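Local coordinates for tRNA (uracil(54)-C(5))-methyltransferase (PDB 2JJQ), which methylates C5 of uridine 54 in tRNA, taking the methyl group from S-adenosyl-L-methionine and releasing S-adenosyl-L-homocysteine, at residues Glu199-Glu204 / Ile254-Asp259; Val261-His266 / Val301-Ile306. All blocks are in the same frame, centred on the assembly; numbering follows the deposited sequence.

From the N terminus, the chain first reaches the turn that joins strands 192-199 and 206-212 of the five-stranded mixed sheet. After the last strand of that sheet, residues 254-259 return to this turn, and contact 1 closes a loop of 49 residues. Contact 2 opens directly afterwards on strand 261-265 and closes 34 residues later on the start of helix 303-310. The two loops follow in series and neither crosses the other. They are joined by the two-stranded antiparallel sheet of 254-258 and 261-265, and Asp-262 forms salt bridges with Arg-255 and Arg-257. Together they tie the five-stranded sheet, which probably belongs to the central region, to the SAM-binding part of the catalytic domain.

Contact 1: Glu199-Glu204 / Ile254-Asp259; sequences EGKFTE and IRERLD
The ring of Phe-202 and the carboxylate of Glu-256 meet with their planes 58° apart. Glu-256 OE2 lies at the ring edge, near its plane, 3.4 Å from Phe-202 CD2. Arg-257 O approaches Phe-202 CD2 obliquely, at 3.0 Å. One ring face has Lys-201 CB over it, offset toward the rim. Residues 199-204 belong to the connecting loop of a beta hairpin, strands 192-199 and 206-212. This loop rests on strand 254-258 of a two-stranded antiparallel sheet. Glu-256 holds the loop by two successive backbone N-H groups. Lys-201 N gives a hydrogen bond of 2.7 Å to Glu-256 OE1, arriving on the syn side, somewhat out of the carboxylate plane. Phe-202 N reaches Glu-256 OE2 at 2.9 Å and uses its syn lone pair. The anti lone pair of OE2 takes a third N-H, from Arg-257 of its own strand. A bend at chi2 (60°) turns the carboxylate of Glu-256 toward the loop. Ser-275 OG, at the start of helix 275-288, also bonds to OE1. This buried carboxylate therefore has partners on both oxygens, which probably favours its ionised form. Gly-200 CA lies 3.7 Å from Arg-255 O. Ile-254 CD1 covers the other end of the contact, near Glu-199 CA. The Lys-201 chain leads off from the strand, and NZ forms a salt bridge with Glu-199 OE2. The guanidinium groups of Arg-255 and Arg-257 also lead away, and both pair with Asp-262. Thr-203 meets the strand with both branches. Its methyl CG2 packs 3.9 Å from Arg-257 CB. Its hydroxyl OG1 donates to Arg-255 O at 2.6 Å, tilted 23° from the carbonyl plane.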
ATOM      1  N   GLU A 199      -0.005   7.807  10.540  1.00 11.78           N
ATOM      2  CA  GLU A 199       0.772   7.812  11.757  1.00 14.26           C
ATOM      3  C   GLU A 199       2.078   7.063  11.636  1.00 13.96           C
ATOM      4  O   GLU A 199       2.199   6.145  10.811  1.00 15.29           O
ATOM      5  CB  GLU A 199      -0.023   7.307  12.978  1.00 15.54           C
ATOM      6  CG  GLU A 199      -0.151   5.879  13.125  1.00 19.41           C
ATOM      7  CD  GLU A 199      -0.968   5.491  14.388  1.00 23.10           C
ATOM      8  OE1 GLU A 199      -1.180   6.336  15.304  1.00 21.50           O
ATOM      9  OE2 GLU A 199      -1.410   4.329  14.438  1.00 20.21           O
ATOM     10  N   GLY A 200       3.041   7.467  12.437  1.00 12.55           N
ATOM     11  CA  GLY A 200       4.339   6.770  12.461  1.00 13.10           C
ATOM     12  C   GLY A 200       4.213   5.735  13.543  1.00 13.56           C
ATOM     13  O   GLY A 200       4.041   6.076  14.749  1.00 15.88           O
ATOM     14  N   LYS A 201       4.262   4.474  13.160  1.00 13.15           N
ATOM     15  CA  LYS A 201       4.112   3.395  14.197  1.00 15.49           C
ATOM     16  C   LYS A 201       5.277   3.411  15.193  1.00 16.47           C
ATOM     17  O   LYS A 201       5.083   3.073  16.387  1.00 17.95           O
ATOM     18  CB  LYS A 201       4.003   2.016  13.537  1.00 14.63           C
ATOM     19  CG  LYS A 201       2.835   1.908  12.553  1.00 15.41           C
ATOM     20  CD  LYS A 201       1.480   2.190  13.237  1.00 18.09           C
ATOM     21  CE  LYS A 201       0.377   2.163  12.228  1.00 18.70           C
ATOM     22  NZ  LYS A 201      -0.940   2.122  12.871  1.00 18.06           N
ATOM     23  N   PHE A 202       6.460   3.831  14.745  1.00 14.91           N
ATOM     24  CA  PHE A 202       7.673   3.763  15.572  1.00 16.20           C
ATOM     25  C   PHE A 202       8.045   5.108  16.209  1.00 17.06           C
ATOM     26  O   PHE A 202       9.024   5.195  16.955  1.00 18.92           O
ATOM     27  CB  PHE A 202       8.855   3.177  14.792  1.00 15.68           C
ATOM     28  CG  PHE A 202       8.563   1.785  14.296  1.00 16.52           C
ATOM     29  CD1 PHE A 202       8.512   0.728  15.203  1.00 16.64           C
ATOM     30  CD2 PHE A 202       8.231   1.566  12.959  1.00 14.16           C
ATOM     31  CE1 PHE A 202       8.182  -0.564  14.739  1.00 18.94           C
ATOM     32  CE2 PHE A 202       7.903   0.316  12.498  1.00 15.30           C
ATOM     33  CZ  PHE A 202       7.868  -0.742  13.401  1.00 15.62           C
ATOM     34  N   THR A 203       7.294   6.157  15.879  1.00 15.87           N
ATOM     35  CA  THR A 203       7.546   7.487  16.412  1.00 16.29           C
ATOM     36  C   THR A 203       6.361   8.008  17.217  1.00 16.77           C
ATOM     37  O   THR A 203       6.533   8.955  17.973  1.00 17.71           O
ATOM     38  CB  THR A 203       7.738   8.538  15.298  1.00 15.64           C
ATOM     39  OG1 THR A 203       6.547   8.569  14.506  1.00 15.49           O
ATOM     40  CG2 THR A 203       8.927   8.191  14.422  1.00 15.09           C
ATOM     41  N   GLU A 204       5.197   7.370  17.050  1.00 16.86           N
ATOM     42  CA  GLU A 204       3.910   7.754  17.621  1.00 18.03           C
ATOM     43  C   GLU A 204       3.393   9.125  17.137  1.00 17.23           C
ATOM     44  O   GLU A 204       2.551   9.706  17.761  1.00 19.44           O
ATOM     45  CB  GLU A 204       3.921   7.646  19.139  1.00 19.46           C
ATOM     46  CG  GLU A 204       4.393   6.283  19.588  1.00 24.30           C
ATOM     47  CD  GLU A 204       4.360   6.091  21.095  1.00 32.71           C
ATOM     48  OE1 GLU A 204       4.939   6.917  21.829  1.00 38.83           O
ATOM     49  OE2 GLU A 204       3.779   5.090  21.542  1.00 35.19           O
ATOM     50  N   ILE A 254       5.141  14.685   9.618  1.00 13.43           N
ATOM     51  CA  ILE A 254       5.499  13.735  10.678  1.00 13.27           C
ATOM     52  C   ILE A 254       6.587  12.772  10.188  1.00 13.51           C
ATOM     53  O   ILE A 254       6.979  12.805   9.009  1.00 13.36           O
ATOM     54  CB  ILE A 254       4.286  12.939  11.216  1.00 13.54           C
ATOM     55  CG1 ILE A 254       3.666  12.088  10.091  1.00 13.95           C
ATOM     56  CG2 ILE A 254       3.249  13.983  11.852  1.00 11.62           C
ATOM     57  CD1 ILE A 254       2.599  11.048  10.610  1.00 17.60           C
ATOM     58  N   ARG A 255       7.065  11.936  11.094  1.00 13.71           N
ATOM     59  CA  ARG A 255       8.078  10.971  10.695  1.00 14.67           C
ATOM     60  C   ARG A 255       7.669   9.549  11.009  1.00 13.45           C
ATOM     61  O   ARG A 255       6.995   9.255  12.018  1.00 13.37           O
ATOM     62  CB  ARG A 255       9.395  11.192  11.434  1.00 14.60           C
ATOM     63  CG  ARG A 255      10.146  12.431  11.027  1.00 18.21           C
ATOM     64  CD  ARG A 255      11.351  12.638  11.957  1.00 23.32           C
ATOM     65  NE  ARG A 255      11.962  13.957  11.653  1.00 31.23           N
ATOM     66  CZ  ARG A 255      13.283  14.208  11.657  1.00 33.39           C
ATOM     67  NH1 ARG A 255      14.172  13.250  11.940  1.00 33.40           N
ATOM     68  NH2 ARG A 255      13.729  15.422  11.377  1.00 31.61           N
ATOM     69  N   GLU A 256       8.130   8.659  10.150  1.00 12.40           N
ATOM     70  CA  GLU A 256       8.110   7.228  10.493  1.00 12.30           C
ATOM     71  C   GLU A 256       9.580   6.849  10.605  1.00 12.06           C
ATOM     72  O   GLU A 256      10.452   7.446   9.964  1.00 13.06           O
ATOM     73  CB  GLU A 256       7.463   6.375   9.388  1.00 11.37           C
ATOM     74  CG  GLU A 256       7.490   4.844   9.680  1.00 12.72           C
ATOM     75  CD  GLU A 256       6.729   4.518  10.972  1.00 13.25           C
ATOM     76  OE1 GLU A 256       5.566   4.081  10.865  1.00 14.32           O
ATOM     77  OE2 GLU A 256       7.288   4.749  12.072  1.00 12.53           O
ATOM     78  N   ARG A 257       9.860   5.858  11.432  1.00 13.13           N
ATOM     79  CA  ARG A 257      11.239   5.436  11.584  1.00 13.01           C
ATOM     80  C   ARG A 257      11.362   3.947  11.345  1.00 13.05           C
ATOM     81  O   ARG A 257      10.636   3.153  11.989  1.00 12.51           O
ATOM     82  CB  ARG A 257      11.724   5.790  13.008  1.00 14.10           C
ATOM     83  CG  ARG A 257      13.063   5.194  13.327  1.00 17.66           C
ATOM     84  CD  ARG A 257      13.594   5.776  14.647  1.00 25.70           C
ATOM     85  NE  ARG A 257      14.326   6.987  14.340  1.00 33.95           N
ATOM     86  CZ  ARG A 257      15.639   7.093  14.540  1.00 37.85           C
ATOM     87  NH1 ARG A 257      16.295   6.079  15.105  1.00 38.76           N
ATOM     88  NH2 ARG A 257      16.287   8.198  14.213  1.00 37.57           N
ATOM     89  N   LEU A 258      12.240   3.560  10.402  1.00 11.98           N
ATOM     90  CA  LEU A 258      12.563   2.128  10.183  1.00 11.41           C
ATOM     91  C   LEU A 258      13.953   1.862  10.708  1.00 12.32           C
ATOM     92  O   LEU A 258      14.933   2.348  10.150  1.00 11.91           O
ATOM     93  CB  LEU A 258      12.529   1.817   8.672  1.00 11.03           C
ATOM     94  CG  LEU A 258      11.198   2.238   7.971  1.00  9.98           C
ATOM     95  CD1 LEU A 258      11.258   1.622   6.515  1.00 13.14           C
ATOM     96  CD2 LEU A 258       9.978   1.739   8.724  1.00 13.21           C
ATOM     97  N   ASP A 259      14.028   1.104  11.798  1.00 13.45           N
ATOM     98  CA  ASP A 259      15.290   0.934  12.530  1.00 14.08           C
ATOM     99  C   ASP A 259      15.837   2.323  12.957  1.00 15.24           C
ATOM    100  O   ASP A 259      15.227   3.012  13.819  1.00 16.29           O
ATOM    101  CB  ASP A 259      16.268   0.094  11.714  1.00 13.40           C
ATOM    102  CG  ASP A 259      15.852  -1.374  11.629  1.00 15.77           C
ATOM    103  OD1 ASP A 259      15.129  -1.874  12.534  1.00 17.43           O
ATOM    104  OD2 ASP A 259      16.240  -2.052  10.653  1.00 16.51           O
TER

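Contact 2: Val261-His266 / Val301-Ile306; sequences VDYLIH and VGTFGI. With SAH (S-adenosyl-L-homocysteine), chain B.
Tyr-263 reaches from strand 261-265 to the first turn of helix 303-310 and makes the largest single contribution to this contact. Its OH donates a hydrogen bond of 2.7 Å to Thr-303 O. The donor lies in the carbonyl plane, on a lone pair, with a C=O...O angle of 134°. The ring also passes close to the helix start: CE1 is 3.6 Å from Thr-303 CA. Gly-302 O lies at the ring edge, near its plane. That same Gly-302 O accepts the helix bond from Ile-306 N. The close apolar packing is next to the ring. Ile-306 CG2 meets Val-261 CG1 at 3.6 Å, and Ile-306 CB sits 4.1 Å from Tyr-263 CE1. Ile-306 places CG2 anti to its backbone N, which sets this branch against the valine. The strand then diverges from the helix, so the other end of the contact is looser. Val-301 points toward the strand, but its CG2 stays 5.2 Å from Tyr-263 CD1. The touching residues are all buried; at the far end of the segment, His-266 is partly exposed. Before it, Leu-264 packs on helix 322-335 and Ile-265 on Phe-271. Tyr-263 also meets the ring of Phe-271, with the planes at about 45°. Thr-303 links this packing to the bound S-adenosyl-L-homocysteine. Its carbonyl faces the tyrosine, while its OG1 donates to SAH OXT at 2.9 Å. The next residue, Phe-304, has SAH OXT over one face of its ring. Gln-272, Asp-319 and Asp-360 are among the other residues that bond to SAH. Gly-302 is the N-cap of the helix. The strand, glycine-rich turn and helix at 293-310 form the cofactor-binding element typical of Rossmann-like class I methyltransferases.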
ATOM      1  N   VAL A 261      16.454   4.830  10.638  1.00 11.59           N
ATOM      2  CA  VAL A 261      16.334   5.765   9.512  1.00 11.97           C
ATOM      3  C   VAL A 261      14.982   6.473   9.564  1.00 12.88           C
ATOM      4  O   VAL A 261      13.960   5.772   9.664  1.00 13.26           O
ATOM      5  CB  VAL A 261      16.478   4.972   8.183  1.00 12.50           C
ATOM      6  CG1 VAL A 261      16.305   5.893   7.014  1.00 11.21           C
ATOM      7  CG2 VAL A 261      17.871   4.254   8.144  1.00 14.51           C
ATOM      8  N   ASP A 262      14.957   7.815   9.523  1.00 12.34           N
ATOM      9  CA  ASP A 262      13.707   8.572   9.609  1.00 14.55           C
ATOM     10  C   ASP A 262      13.233   8.896   8.184  1.00 14.37           C
ATOM     11  O   ASP A 262      14.069   9.082   7.281  1.00 15.87           O
ATOM     12  CB  ASP A 262      13.941   9.879  10.362  1.00 16.41           C
ATOM     13  CG  ASP A 262      13.991   9.700  11.875  1.00 21.39           C
ATOM     14  OD1 ASP A 262      13.649   8.620  12.409  1.00 24.19           O
ATOM     15  OD2 ASP A 262      14.344  10.690  12.530  1.00 28.00           O
ATOM     16  N   TYR A 263      11.915   8.955   7.997  1.00 12.74           N
ATOM     17  CA  TYR A 263      11.303   9.282   6.729  1.00 12.92           C
ATOM     18  C   TYR A 263      10.187  10.274   7.002  1.00 12.13           C
ATOM     19  O   TYR A 263       9.300   9.989   7.821  1.00 13.90           O
ATOM     20  CB  TYR A 263      10.693   8.064   6.061  1.00 12.80           C
ATOM     21  CG  TYR A 263      11.685   6.967   5.738  1.00 13.44           C
ATOM     22  CD1 TYR A 263      12.375   6.988   4.543  1.00 12.77           C
ATOM     23  CD2 TYR A 263      11.949   5.934   6.646  1.00 12.93           C
ATOM     24  CE1 TYR A 263      13.297   5.992   4.228  1.00 13.21           C
ATOM     25  CE2 TYR A 263      12.890   4.892   6.334  1.00 10.74           C
ATOM     26  CZ  TYR A 263      13.529   4.945   5.103  1.00 14.15           C
ATOM     27  OH  TYR A 263      14.426   3.975   4.725  1.00 14.94           O
ATOM     28  N   LEU A 264      10.221  11.392   6.287  1.00 12.85           N
ATOM     29  CA  LEU A 264       9.217  12.436   6.437  1.00 11.56           C
ATOM     30  C   LEU A 264       7.957  12.015   5.743  1.00 13.44           C
ATOM     31  O   LEU A 264       8.020  11.479   4.624  1.00 15.19           O
ATOM     32  CB  LEU A 264       9.715  13.741   5.775  1.00 13.52           C
ATOM     33  CG  LEU A 264      10.961  14.239   6.547  1.00 12.85           C
ATOM     34  CD1 LEU A 264      11.673  15.343   5.676  1.00 17.43           C
ATOM     35  CD2 LEU A 264      10.640  14.760   7.950  1.00 16.49           C
ATOM     36  N   ILE A 265       6.823  12.260   6.385  1.00 11.81           N
ATOM     37  CA  ILE A 265       5.533  11.918   5.831  1.00 13.91           C
ATOM     38  C   ILE A 265       4.816  13.254   5.581  1.00 13.24           C
ATOM     39  O   ILE A 265       4.695  14.062   6.495  1.00 11.81           O
ATOM     40  CB  ILE A 265       4.669  11.060   6.843  1.00 13.58           C
ATOM     41  CG1 ILE A 265       5.302   9.689   7.158  1.00 16.07           C
ATOM     42  CG2 ILE A 265       3.288  10.814   6.252  1.00 15.78           C
ATOM     43  CD1 ILE A 265       5.800   9.044   5.957  1.00 21.15           C
ATOM     44  N   HIS A 266       4.307  13.426   4.368  1.00 14.38           N
ATOM     45  CA  HIS A 266       3.533  14.573   3.942  1.00 14.50           C
ATOM     46  C   HIS A 266       2.159  14.064   3.456  1.00 14.77           C
ATOM     47  O   HIS A 266       2.039  12.945   2.994  1.00 14.88           O
ATOM     48  CB  HIS A 266       4.324  15.238   2.805  1.00 14.19           C
ATOM     49  CG  HIS A 266       3.683  16.469   2.235  1.00 14.69           C
ATOM     50  ND1 HIS A 266       2.714  16.414   1.261  1.00 16.61           N
ATOM     51  CD2 HIS A 266       3.871  17.779   2.504  1.00 18.44           C
ATOM     52  CE1 HIS A 266       2.326  17.637   0.948  1.00 18.35           C
ATOM     53  NE2 HIS A 266       3.024  18.486   1.685  1.00 16.91           N
ATOM     54  N   VAL A 301      10.119   8.092  -2.568  1.00 12.55           N
ATOM     55  CA  VAL A 301      10.701   8.966  -1.543  1.00 12.85           C
ATOM     56  C   VAL A 301      11.977   8.373  -0.935  1.00 13.06           C
ATOM     57  O   VAL A 301      12.539   8.950  -0.025  1.00 13.16           O
ATOM     58  CB  VAL A 301       9.698   9.189  -0.427  1.00 13.16           C
ATOM     59  CG1 VAL A 301       8.396   9.859  -0.988  1.00 12.29           C
ATOM     60  CG2 VAL A 301       9.402   7.883   0.324  1.00 12.62           C
ATOM     61  N   GLY A 302      12.450   7.243  -1.467  1.00 12.36           N
ATOM     62  CA  GLY A 302      13.844   6.806  -1.172  1.00 13.60           C
ATOM     63  C   GLY A 302      13.918   5.762  -0.056  1.00 13.17           C
ATOM     64  O   GLY A 302      14.970   5.563   0.581  1.00 15.86           O
ATOM     65  N   THR A 303      12.810   5.089   0.151  1.00 15.12           N
ATOM     66  CA  THR A 303      12.708   4.063   1.191  1.00 15.17           C
ATOM     67  C   THR A 303      13.951   3.168   1.195  1.00 15.13           C
ATOM     68  O   THR A 303      14.639   3.042   2.219  1.00 15.25           O
ATOM     69  CB  THR A 303      11.478   3.212   1.042  1.00 16.10           C
ATOM     70  OG1 THR A 303      10.324   4.026   0.762  1.00 18.71           O
ATOM     71  CG2 THR A 303      11.243   2.502   2.394  1.00 19.50           C
ATOM     72  N   PHE A 304      14.260   2.573   0.054  1.00 13.07           N
ATOM     73  CA  PHE A 304      15.443   1.687  -0.002  1.00 12.88           C
ATOM     74  C   PHE A 304      16.730   2.476   0.010  1.00 12.25           C
ATOM     75  O   PHE A 304      17.635   2.179   0.753  1.00 13.38           O
ATOM     76  CB  PHE A 304      15.378   0.789  -1.251  1.00 14.06           C
ATOM     77  CG  PHE A 304      14.119  -0.023  -1.317  1.00 15.15           C
ATOM     78  CD1 PHE A 304      13.735  -0.774  -0.217  1.00 21.09           C
ATOM     79  CD2 PHE A 304      13.363  -0.090  -2.460  1.00 17.33           C
ATOM     80  CE1 PHE A 304      12.579  -1.500  -0.238  1.00 25.69           C
ATOM     81  CE2 PHE A 304      12.182  -0.841  -2.495  1.00 19.59           C
ATOM     82  CZ  PHE A 304      11.777  -1.523  -1.395  1.00 20.60           C
ATOM     83  N   GLY A 305      16.816   3.473  -0.871  1.00 11.70           N
ATOM     84  CA  GLY A 305      18.063   4.214  -1.091  1.00 12.70           C
ATOM     85  C   GLY A 305      18.568   4.895   0.163  1.00 11.46           C
ATOM     86  O   GLY A 305      19.767   4.846   0.451  1.00 13.39           O
ATOM     87  N   ILE A 306      17.654   5.436   0.966  1.00 13.49           N
ATOM     88  CA  ILE A 306      18.079   6.174   2.134  1.00 13.08           C
ATOM     89  C   ILE A 306      18.578   5.184   3.189  1.00 12.50           C
ATOM     90  O   ILE A 306      19.566   5.453   3.874  1.00 11.97           O
ATOM     91  CB  ILE A 306      16.981   7.040   2.662  1.00 14.91           C
ATOM     92  CG1 ILE A 306      16.691   8.163   1.631  1.00 17.90           C
ATOM     93  CG2 ILE A 306      17.378   7.687   4.027  1.00 14.49           C
ATOM     94  CD1 ILE A 306      15.353   8.795   1.848  1.00 24.75           C
TER
HETATM   95  N   SAH B1406      10.569   2.218  -4.039  1.00 21.75           N
HETATM   96  CA  SAH B1406       9.459   3.200  -3.809  1.00 23.85           C
HETATM   97  CB  SAH B1406       8.154   2.714  -4.439  1.00 22.33           C
HETATM   98  CG  SAH B1406       8.216   2.644  -5.948  1.00 22.54           C
HETATM   99  SD  SAH B1406       6.521   2.750  -6.549  1.00 23.82           S
HETATM  100  C   SAH B1406       9.235   3.307  -2.318  1.00 25.26           C
HETATM  101  O   SAH B1406       8.509   4.171  -1.801  1.00 26.29           O
HETATM  102  OXT SAH B1406       9.772   2.485  -1.591  1.00 26.66           O
HETATM  103  C5' SAH B1406       6.895   2.886  -8.279  1.00 19.92           C
HETATM  104  C4' SAH B1406       7.543   4.250  -8.578  1.00 18.67           C
HETATM  105  O4' SAH B1406       7.706   4.465 -10.004  1.00 18.29           O
HETATM  106  C3' SAH B1406       6.739   5.453  -8.084  1.00 19.19           C
HETATM  107  O3' SAH B1406       7.531   6.168  -7.114  1.00 18.55           O
HETATM  108  C2' SAH B1406       6.454   6.277  -9.365  1.00 18.26           C
HETATM  109  O2' SAH B1406       6.509   7.699  -9.212  1.00 15.10           O
HETATM  110  C1' SAH B1406       7.560   5.869 -10.292  1.00 17.31           C
HETATM  111  N9  SAH B1406       7.280   5.797 -11.722  1.00 19.79           N
HETATM  112  C8  SAH B1406       6.127   5.430 -12.332  1.00 18.96           C
HETATM  113  N7  SAH B1406       6.337   5.378 -13.675  1.00 20.01           N
HETATM  114  C5  SAH B1406       7.625   5.674 -13.914  1.00 20.24           C
HETATM  115  C6  SAH B1406       8.503   5.787 -15.097  1.00 21.71           C
HETATM  116  N6  SAH B1406       7.954   5.556 -16.315  1.00 23.21           N
HETATM  117  N1  SAH B1406       9.815   6.129 -14.879  1.00 20.51           N
HETATM  118  C2  SAH B1406      10.322   6.355 -13.648  1.00 22.22           C
HETATM  119  N3  SAH B1406       9.564   6.281 -12.545  1.00 16.59           N
HETATM  120  C4  SAH B1406       8.255   5.941 -12.625  1.00 20.62           C